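Local coordinates for protein 2-oxoadipate dioxygenase/decarboxylase, chloroplastic/amyloplastic (Oryza sativa, PDB 6W1K) that uses iron(II) and dioxygen to decarboxylate and hydroxylate 2-oxoadipate, giving (R)-2-hydroxyglutarate in plant lysine breakdown, at residues 223-226 / 231-234; 35-40 / 245-250; 174-177 / 182-185; 205-208 / 212-215. One frame throughout, in Å; residues are numbered along the deposited sequence.

Contact 1. Residues 223-226 / 231-234; sequences KLNS and LKVS
Asn225 and Lys232 meet at the mouth of a short loop that leads into strand 232-233, part of the mixed sheet of this glyoxalase-clan (VOC-like) fold. The polar interactions centre on the lysine ammonium. NZ lies 3.2 Å from Asn225 O, but the angle there is poor and the approach is not a hydrogen bond; the bonds of this charge run instead to the carbonyls of Glu227 and Gly229, within the loop itself. A positive group thus sits among backbone oxygens and ties the loop to the strand that follows it. The Lys232 chain is bent at chi2 (71°) and nearly extended beyond it, which brings NZ to the loop carbonyls. The Asn225 amide is held from both ends: OD1 accepts from Glu227 N, closing an Asx turn, while ND2 donates to Lys301 O and Ser305 OG.

Packing adds little beyond this pair. The two side chains cross at about a right angle, and Asn298 and Lys301 of helix 296-302 also touch Lys232. Backbone pairing sets the frame, with Asn225 bonded to Ser243 and Lys232 to Gln241. The Lys232 side chain is about 5 Å from that of Gln241, which binds 2-oxoadipate, and this places the lysine close to a residue of the substrate pocket. Against the asparagine amide, the nearest approach of NZ is 3.6 Å to OD1.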
loop_
_atom_site.group_PDB
_atom_site.type_symbol
_atom_site.label_atom_id
_atom_site.label_comp_id
_atom_site.label_asym_id
_atom_site.label_seq_id
_atom_site.Cartn_x
_atom_site.Cartn_y
_atom_site.Cartn_z
ATOM N N LYS A 223 13.131 -9.606 -8.342
ATOM C CA LYS A 223 12.549 -10.806 -7.740
ATOM C C LYS A 223 11.120 -10.512 -7.278
ATOM O O LYS A 223 10.932 -9.536 -6.562
ATOM C CB LYS A 223 13.396 -11.234 -6.545
ATOM C CG LYS A 223 13.234 -12.685 -6.137
ATOM C CD LYS A 223 13.989 -13.051 -4.883
ATOM C CE LYS A 223 15.475 -12.804 -5.004
ATOM N NZ LYS A 223 16.054 -13.599 -6.111
ATOM N N LEU A 224 10.158 -11.333 -7.670
ATOM C CA LEU A 224 8.793 -11.198 -7.201
ATOM C C LEU A 224 8.564 -12.002 -5.925
ATOM O O LEU A 224 9.140 -13.071 -5.736
ATOM C CB LEU A 224 7.828 -11.674 -8.288
ATOM C CG LEU A 224 7.889 -10.880 -9.598
ATOM C CD1 LEU A 224 6.998 -11.489 -10.677
ATOM C CD2 LEU A 224 7.490 -9.445 -9.349
ATOM N N ASN A 225 7.677 -11.490 -5.067
ATOM C CA ASN A 225 7.204 -12.240 -3.905
ATOM C C ASN A 225 6.738 -13.630 -4.327
ATOM O O ASN A 225 5.804 -13.759 -5.122
ATOM C CB ASN A 225 6.055 -11.471 -3.238
ATOM C CG ASN A 225 5.516 -12.169 -2.004
ATOM O OD1 ASN A 225 5.733 -13.356 -1.816
ATOM N ND2 ASN A 225 4.811 -11.426 -1.152
ATOM N N SER A 226 7.364 -14.659 -3.743
ATOM C CA SER A 226 7.155 -16.059 -4.095
ATOM C C SER A 226 6.060 -16.742 -3.296
ATOM O O SER A 226 5.714 -17.884 -3.612
ATOM C CB SER A 226 8.452 -16.878 -3.877
ATOM O OG SER A 226 8.717 -17.115 -2.496
ATOM N N LEU A 231 1.816 -14.961 -8.577
ATOM C CA LEU A 231 0.569 -14.305 -8.958
ATOM C C LEU A 231 -0.533 -14.761 -8.011
ATOM O O LEU A 231 -0.932 -15.928 -8.032
ATOM C CB LEU A 231 0.202 -14.628 -10.407
ATOM C CG LEU A 231 -1.026 -13.878 -10.930
ATOM C CD1 LEU A 231 -0.747 -12.370 -10.987
ATOM C CD2 LEU A 231 -1.424 -14.431 -12.292
ATOM N N LYS A 232 -1.021 -13.842 -7.191
ATOM C CA LYS A 232 -2.140 -14.110 -6.299
ATOM C C LYS A 232 -3.440 -13.820 -7.036
ATOM O O LYS A 232 -3.658 -12.693 -7.497
ATOM C CB LYS A 232 -2.040 -13.241 -5.043
ATOM C CG LYS A 232 -0.966 -13.700 -4.055
ATOM C CD LYS A 232 0.432 -13.446 -4.580
ATOM C CE LYS A 232 1.442 -13.390 -3.444
ATOM N NZ LYS A 232 2.833 -13.673 -3.882
ATOM N N VAL A 233 -4.318 -14.805 -7.083
ATOM C CA VAL A 233 -5.573 -14.714 -7.812
ATOM C C VAL A 233 -6.723 -14.887 -6.831
ATOM O O VAL A 233 -6.770 -15.874 -6.084
ATOM C CB VAL A 233 -5.664 -15.770 -8.930
ATOM C CG1 VAL A 233 -7.036 -15.697 -9.572
ATOM C CG2 VAL A 233 -4.545 -15.592 -9.955
ATOM N N SER A 234 -7.621 -13.895 -6.920
ATOM C CA SER A 234 -8.703 -13.817 -5.983
ATOM C C SER A 234 -9.556 -14.993 -6.354
ATOM O O SER A 234 -9.637 -15.484 -7.470
ATOM C CB SER A 234 -9.507 -12.622 -6.000
ATOM O OG SER A 234 -10.006 -12.424 -7.277
#

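Contact 2. Residues 35-40 / 245-250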
loop_
_atom_site.group_PDB
_atom_site.type_symbol
_atom_site.label_atom_id
_atom_site.label_comp_id
_atom_site.label_asym_id
_atom_site.label_seq_id
_atom_site.Cartn_x
_atom_site.Cartn_y
_atom_site.Cartn_z
ATOM N N SER A 35 12.765 7.845 -2.999
ATOM C CA SER A 35 14.130 8.108 -2.550
ATOM C C SER A 35 14.698 6.974 -1.699
ATOM O O SER A 35 15.923 6.862 -1.559
ATOM C CB SER A 35 14.158 9.440 -1.787
ATOM O OG SER A 35 13.574 9.325 -0.507
ATOM N N ARG A 36 13.854 6.122 -1.128
ATOM C CA ARG A 36 14.343 5.048 -0.269
ATOM C C ARG A 36 14.187 3.665 -0.871
ATOM O O ARG A 36 14.627 2.676 -0.250
ATOM C CB ARG A 36 13.598 5.034 1.074
ATOM C CG ARG A 36 13.751 6.235 1.989
ATOM C CD ARG A 36 12.736 6.036 3.144
ATOM N NE ARG A 36 13.015 6.825 4.308
ATOM C CZ ARG A 36 12.148 7.003 5.289
ATOM N NH1 ARG A 36 10.926 6.460 5.237
ATOM N NH2 ARG A 36 12.506 7.747 6.307
ATOM N N ASN A 37 13.569 3.562 -2.039
ATOM C CA ASN A 37 13.239 2.283 -2.661
ATOM C C ASN A 37 13.699 2.282 -4.112
ATOM O O ASN A 37 12.895 2.483 -5.040
ATOM C CB ASN A 37 11.743 2.006 -2.529
ATOM C CG ASN A 37 11.336 1.822 -1.083
ATOM O OD1 ASN A 37 11.430 0.714 -0.556
ATOM N ND2 ASN A 37 10.962 2.918 -0.412
ATOM N N PRO A 38 14.993 2.018 -4.337
ATOM C CA PRO A 38 15.536 2.011 -5.704
ATOM C C PRO A 38 14.879 1.002 -6.629
ATOM O O PRO A 38 14.839 1.231 -7.849
ATOM C CB PRO A 38 17.021 1.655 -5.495
ATOM C CG PRO A 38 17.296 1.819 -4.074
ATOM C CD PRO A 38 16.005 1.661 -3.331
ATOM N N THR A 39 14.393 -0.123 -6.099
ATOM C CA THR A 39 13.748 -1.121 -6.952
ATOM C C THR A 39 12.442 -0.576 -7.521
ATOM O O THR A 39 12.171 -0.686 -8.725
ATOM C CB THR A 39 13.497 -2.411 -6.169
ATOM O OG1 THR A 39 14.754 -3.026 -5.832
ATOM C CG2 THR A 39 12.639 -3.378 -6.985
ATOM N N ALA A 40 11.615 0.015 -6.662
ATOM C CA ALA A 40 10.366 0.579 -7.133
ATOM C C ALA A 40 10.627 1.719 -8.105
ATOM O O ALA A 40 9.972 1.818 -9.139
ATOM C CB ALA A 40 9.542 1.062 -5.943
ATOM N N VAL A 245 9.818 -8.301 -3.981
ATOM C CA VAL A 245 10.438 -8.384 -2.668
ATOM C C VAL A 245 10.929 -7.002 -2.268
ATOM O O VAL A 245 11.576 -6.299 -3.059
ATOM C CB VAL A 245 11.582 -9.407 -2.695
ATOM C CG1 VAL A 245 12.273 -9.485 -1.335
ATOM C CG2 VAL A 245 11.040 -10.774 -3.117
ATOM N N ALA A 246 10.625 -6.610 -1.031
ATOM C CA ALA A 246 10.963 -5.292 -0.539
ATOM C C ALA A 246 12.467 -5.055 -0.617
ATOM O O ALA A 246 13.278 -5.979 -0.489
ATOM C CB ALA A 246 10.484 -5.118 0.906
ATOM N N ASP A 247 12.830 -3.797 -0.861
ATOM C CA ASP A 247 14.206 -3.365 -0.714
ATOM C C ASP A 247 14.635 -3.427 0.752
ATOM O O ASP A 247 13.820 -3.382 1.676
ATOM C CB ASP A 247 14.388 -1.945 -1.241
ATOM C CG ASP A 247 14.503 -1.901 -2.760
ATOM O OD1 ASP A 247 15.103 -2.822 -3.356
ATOM O OD2 ASP A 247 13.979 -0.947 -3.368
ATOM N N SER A 248 15.938 -3.559 0.948
ATOM C CA SER A 248 16.542 -3.460 2.272
ATOM C C SER A 248 17.468 -2.257 2.356
ATOM O O SER A 248 18.017 -1.791 1.356
ATOM C CB SER A 248 17.328 -4.737 2.602
ATOM O OG SER A 248 16.444 -5.835 2.729
ATOM N N ALA A 249 17.683 -1.793 3.586
ATOM C CA ALA A 249 18.521 -0.631 3.836
ATOM C C ALA A 249 19.287 -0.834 5.129
ATOM O O ALA A 249 18.857 -1.586 6.007
ATOM C CB ALA A 249 17.708 0.663 3.954
ATOM N N LEU A 250 20.428 -0.168 5.232
ATOM C CA LEU A 250 21.160 -0.127 6.489
ATOM C C LEU A 250 20.535 0.947 7.367
ATOM O O LEU A 250 20.217 2.046 6.897
ATOM C CB LEU A 250 22.646 0.162 6.256
ATOM C CG LEU A 250 23.402 -0.932 5.495
ATOM C CD1 LEU A 250 24.822 -0.485 5.210
ATOM C CD2 LEU A 250 23.397 -2.254 6.288
#
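Asp247 reaches Thr39 across more than two hundred residues of chain, and the segment 245-250 is best followed toward that meeting and beyond it. Val245 pairs through its backbone with Lys223 and rests on Gln310 and Leu311; Ala246 pairs with Ser305. Asp247 then carries the contact. Its carboxylate is gripped twice by one residue: Thr39 N donates to OD2 over 2.9 Å, at 158°, and Thr39 OG1 donates to OD1 over 2.5 Å, though that exact length is doubtful. Both oxygens use their syn lone pairs, so the two donors meet the carboxylate side by side, one to each oxygen. The hydroxyl can share the task because Thr39 OG1 stands beside its own backbone N (chi1 -67°). Pro38 comes in at a slant, its CD 3.3 Å from Asp247 OD2, and the Asn37 amide plane is tilted only 23° from the carboxylate. Asn37 itself makes no capping bond; its OD1 accepts from Ser264 N. With an alanine here in place of Asp247, the amide and hydroxyl of Thr39 would probably be left without their acceptors and the helix start without its nearby negative charge. Past Asp247, whose backbone pairs with strand 258-271, Ala249 continues that pairing with Ile261. The carboxylate thus binds an amide of helix 38-51 from outside the helix, at an N-terminus where the helix dipole would be expected to favour a negative charge.

Contact 3. Residues 174-177 / 182-185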
loop_
_atom_site.group_PDB
_atom_site.type_symbol
_atom_site.label_atom_id
_atom_site.label_comp_id
_atom_site.label_asym_id
_atom_site.label_seq_id
_atom_site.Cartn_x
_atom_site.Cartn_y
_atom_site.Cartn_z
ATOM N N GLN A 174 14.864 -6.435 17.426
ATOM C CA GLN A 174 15.084 -7.873 17.428
ATOM C C GLN A 174 13.909 -8.615 18.061
ATOM O O GLN A 174 13.446 -9.626 17.524
ATOM C CB GLN A 174 16.368 -8.204 18.177
ATOM C CG GLN A 174 17.627 -8.190 17.363
ATOM C CD GLN A 174 18.824 -8.524 18.242
ATOM O OE1 GLN A 174 19.050 -7.866 19.268
ATOM N NE2 GLN A 174 19.567 -9.571 17.879
ATOM N N VAL A 175 13.455 -8.161 19.237
ATOM C CA VAL A 175 12.358 -8.835 19.941
ATOM C C VAL A 175 11.077 -8.804 19.106
ATOM O O VAL A 175 10.360 -9.810 18.994
ATOM C CB VAL A 175 12.145 -8.184 21.321
ATOM C CG1 VAL A 175 10.862 -8.683 21.957
ATOM C CG2 VAL A 175 13.337 -8.461 22.239
ATOM N N LEU A 176 10.754 -7.653 18.529
ATOM C CA LEU A 176 9.539 -7.576 17.707
ATOM C C LEU A 176 9.663 -8.441 16.462
ATOM O O LEU A 176 8.716 -9.142 16.087
ATOM C CB LEU A 176 9.265 -6.136 17.324
ATOM C CG LEU A 176 8.777 -5.215 18.440
ATOM C CD1 LEU A 176 8.507 -3.830 17.804
ATOM C CD2 LEU A 176 7.542 -5.756 19.154
ATOM N N SER A 177 10.830 -8.411 15.812
ATOM C CA SER A 177 11.018 -9.208 14.607
ATOM C C SER A 177 10.710 -10.669 14.844
ATOM O O SER A 177 10.286 -11.366 13.919
ATOM C CB SER A 177 12.443 -9.097 14.082
ATOM O OG SER A 177 12.685 -7.824 13.535
ATOM N N TYR A 182 5.536 -7.670 10.958
ATOM C CA TYR A 182 4.796 -6.442 10.720
ATOM C C TYR A 182 5.153 -5.393 11.757
ATOM O O TYR A 182 5.396 -4.229 11.422
ATOM C CB TYR A 182 3.305 -6.772 10.738
ATOM C CG TYR A 182 2.372 -5.611 10.434
ATOM C CD1 TYR A 182 2.171 -4.598 11.359
ATOM C CD2 TYR A 182 1.663 -5.559 9.236
ATOM C CE1 TYR A 182 1.331 -3.548 11.109
ATOM C CE2 TYR A 182 0.805 -4.502 8.970
ATOM C CZ TYR A 182 0.629 -3.516 9.925
ATOM O OH TYR A 182 -0.221 -2.474 9.714
ATOM N N ALA A 183 5.157 -5.781 13.041
ATOM C CA ALA A 183 5.494 -4.813 14.091
ATOM C C ALA A 183 6.888 -4.241 13.875
ATOM O O ALA A 183 7.114 -3.045 14.077
ATOM C CB ALA A 183 5.413 -5.449 15.481
ATOM N N ALA A 184 7.850 -5.102 13.528
ATOM C CA ALA A 184 9.220 -4.655 13.302
ATOM C C ALA A 184 9.309 -3.687 12.117
ATOM O O ALA A 184 10.023 -2.673 12.184
ATOM C CB ALA A 184 10.119 -5.877 13.079
ATOM N N TRP A 185 8.613 -3.998 11.020
ATOM C CA TRP A 185 8.542 -3.084 9.875
ATOM C C TRP A 185 8.061 -1.702 10.321
ATOM O O TRP A 185 8.665 -0.681 9.990
ATOM C CB TRP A 185 7.616 -3.648 8.770
ATOM C CG TRP A 185 7.745 -2.846 7.514
ATOM C CD1 TRP A 185 8.580 -3.115 6.466
ATOM C CD2 TRP A 185 7.057 -1.633 7.170
ATOM N NE1 TRP A 185 8.486 -2.145 5.533
ATOM C CE2 TRP A 185 7.537 -1.234 5.913
ATOM C CE3 TRP A 185 6.086 -0.864 7.788
ATOM C CZ2 TRP A 185 7.106 -0.082 5.279
ATOM C CZ3 TRP A 185 5.627 0.273 7.139
ATOM C CH2 TRP A 185 6.165 0.665 5.912
#
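Leu176 and Ser177 meet Ala183 and Ala184 with no flat group between them, for both rings of segment 182-185 start from bonds directed away from helix 170-179. The indole of Trp185 makes a cation-pi contact with the substrate-binding Arg63, and its NE1 edge donates to Arg263 O. The phenol of Tyr182 ends in a hydroxyl that is hydrogen-bonded with Ser125 OG and Thr64 N. What remains for the interface is small and mostly apolar. Leu176 touches with one branch: CD1 lies 4.2 Å from Ala183 CB and 4.1 Å from Ala183 O, while its CB faces Ala184 CB at 4.3 Å. CG lies beside the backbone N and CD1 continues the chain outward (chi1 -72°, chi2 -178°), which carries the branch to Ala183.

The motif is a pair of consecutive helices, 170-179 and 181-189, broken at Ser180, whose OG bonds to Ala183 N. Alanine methyls let the backbones come close, with the CA atoms of Ser177 and Ala184 5.1 Å apart. Ser177 OG sits 3.3 Å from Ala184 CB in a van der Waals contact, while it is hydrogen-bonded to Phe173 O, one turn back in its own helix. Beyond the pair, Leu176 also packs on Ser136 and Ile140 of helix 134-147, and Ala183 on Phe65 and Leu127 of the sheet.

Contact 4. Residues 205-208 / 212-215; sequences SDIR and KFNK. With SO4 (sulfate ion), chain H.
Ile207 and Phe213 cross obliquely, the isoleucine CD1 lying 4.0 Å from ring atom CD1. The ring also turns an edge to the backbone: Ile207 O lies near the ring plane, 3.4 Å from Phe213 CD1. Asp206 and Lys212 stand instead at about a right angle, their charges near but not joined, with OD1 4.5 Å from NZ. Lys212 touches chiefly through its stem, CB being 3.4 Å from Asp206 O, and Asp206 OD2 is hydrogen-bonded to Tyr50 OH. Arg208 runs extended from CG to NE, a chi1 of 74° placing CG between its backbone N and carbonyl carbon; NH1 donates to Ser205 O over 3.1 Å from above the carbonyl plane, while Arg208 N reaches the same oxygen from the opposite face. A sulfate, probably from the crystallisation liquor, lies at the guanidinium edge, weakly bonded through Arg208 NH2 to O1 over 3.4 Å. Were Phe213 an alanine, the ring beside Ile207 CD1 would be gone and a gap would probably open between it and Phe268. The arrangement is a 3-10 turn packed against the first turn of helix 210-219; Phe213 meets Val47 of helix 38-51 and Phe268 of strand 258-271.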
loop_
_atom_site.group_PDB
_atom_site.type_symbol
_atom_site.label_atom_id
_atom_site.label_comp_id
_atom_site.label_asym_id
_atom_site.label_seq_id
_atom_site.Cartn_x
_atom_site.Cartn_y
_atom_site.Cartn_z
ATOM N N SER A 205 0.686 -1.327 -23.765
ATOM C CA SER A 205 1.457 -2.339 -24.477
ATOM C C SER A 205 1.087 -3.736 -23.963
ATOM O O SER A 205 0.154 -3.919 -23.178
ATOM C CB SER A 205 2.949 -2.061 -24.325
ATOM O OG SER A 205 3.362 -2.410 -23.018
ATOM N N ASP A 206 1.855 -4.743 -24.376
ATOM C CA ASP A 206 1.528 -6.123 -24.032
ATOM C C ASP A 206 1.701 -6.419 -22.542
ATOM O O ASP A 206 1.128 -7.399 -22.050
ATOM C CB ASP A 206 2.387 -7.074 -24.882
ATOM C CG ASP A 206 3.847 -7.112 -24.439
ATOM O OD1 ASP A 206 4.440 -8.211 -24.470
ATOM O OD2 ASP A 206 4.397 -6.056 -24.049
ATOM N N ILE A 207 2.446 -5.598 -21.805
ATOM C CA ILE A 207 2.611 -5.846 -20.379
ATOM C C ILE A 207 1.391 -5.367 -19.594
ATOM O O ILE A 207 1.380 -5.412 -18.362
ATOM C CB ILE A 207 3.898 -5.192 -19.847
ATOM C CG1 ILE A 207 3.888 -3.682 -20.079
ATOM C CG2 ILE A 207 5.125 -5.799 -20.536
ATOM C CD1 ILE A 207 4.934 -2.941 -19.225
ATOM N N ARG A 208 0.349 -4.918 -20.294
ATOM C CA ARG A 208 -0.932 -4.707 -19.627
ATOM C C ARG A 208 -1.517 -6.008 -19.083
ATOM O O ARG A 208 -2.314 -5.970 -18.139
ATOM C CB ARG A 208 -1.923 -4.053 -20.592
ATOM C CG ARG A 208 -2.472 -4.978 -21.662
ATOM C CD ARG A 208 -3.370 -4.166 -22.602
ATOM N NE ARG A 208 -3.992 -4.990 -23.628
ATOM C CZ ARG A 208 -3.384 -5.388 -24.737
ATOM N NH1 ARG A 208 -2.128 -5.037 -24.972
ATOM N NH2 ARG A 208 -4.030 -6.145 -25.610
ATOM N N LYS A 212 2.339 -11.259 -18.452
ATOM C CA LYS A 212 3.381 -10.661 -19.304
ATOM C C LYS A 212 4.149 -9.644 -18.462
ATOM O O LYS A 212 5.356 -9.597 -18.570
ATOM C CB LYS A 212 2.774 -9.958 -20.515
ATOM C CG LYS A 212 2.903 -10.711 -21.824
ATOM C CD LYS A 212 1.891 -11.801 -21.974
ATOM C CE LYS A 212 1.932 -12.458 -23.339
ATOM N NZ LYS A 212 1.422 -11.556 -24.396
ATOM N N PHE A 213 3.452 -8.859 -17.644
ATOM C CA PHE A 213 4.105 -7.876 -16.789
ATOM C C PHE A 213 5.097 -8.548 -15.840
ATOM O O PHE A 213 6.236 -8.099 -15.693
ATOM C CB PHE A 213 3.076 -7.081 -15.976
ATOM C CG PHE A 213 3.674 -5.900 -15.272
ATOM C CD1 PHE A 213 3.595 -4.635 -15.839
ATOM C CD2 PHE A 213 4.358 -6.051 -14.058
ATOM C CE1 PHE A 213 4.166 -3.552 -15.223
ATOM C CE2 PHE A 213 4.948 -4.969 -13.453
ATOM C CZ PHE A 213 4.833 -3.707 -14.026
ATOM N N ASN A 214 4.677 -9.638 -15.199
ATOM C CA ASN A 214 5.569 -10.338 -14.278
ATOM C C ASN A 214 6.845 -10.796 -14.973
ATOM O O ASN A 214 7.945 -10.683 -14.410
ATOM C CB ASN A 214 4.846 -11.526 -13.654
ATOM C CG ASN A 214 3.873 -11.105 -12.585
ATOM O OD1 ASN A 214 3.857 -9.948 -12.161
ATOM N ND2 ASN A 214 3.030 -12.029 -12.160
ATOM N N LYS A 215 6.730 -11.314 -16.198
ATOM C CA LYS A 215 7.923 -11.775 -16.906
ATOM C C LYS A 215 8.815 -10.595 -17.295
ATOM O O LYS A 215 10.045 -10.700 -17.267
ATOM C CB LYS A 215 7.527 -12.590 -18.135
ATOM C CG LYS A 215 8.706 -13.073 -18.972
ATOM C CD LYS A 215 8.390 -12.969 -20.450
ATOM C CE LYS A 215 9.134 -14.022 -21.284
ATOM N NZ LYS A 215 10.444 -14.447 -20.686
HETATM S S SO4 H . -0.733 -6.670 -28.092
HETATM O O1 SO4 H . -2.164 -6.556 -28.369
HETATM O O2 SO4 H . -0.170 -5.339 -27.870
HETATM O O3 SO4 H . -0.527 -7.505 -26.909
HETATM O O4 SO4 H . -0.074 -7.278 -29.247
#

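Along the chain the order is contact 3, contact 4, contact 1, all lying within the long span whose ends contact 2 brings together. Contacts 1 and 2 touch directly, through a probable hydrogen bond from Val245 N to Lys223 O, and both reach the same mixed sheet; their centres are about 18 Å apart. Contact 4 lies about 14 Å from contact 1, centre to centre, and meets it where Asn214 of helix 210-219 packs on Leu224 and Leu231. Contact 3 is about 35 Å from contact 4 by centres, but its nearest atoms come within about 6 Å of contact 2. Contacts 1, 3 and 4 thus join sequence neighbours, and contact 2 distant parts, around a sheet whose strands supply the three metal ligands.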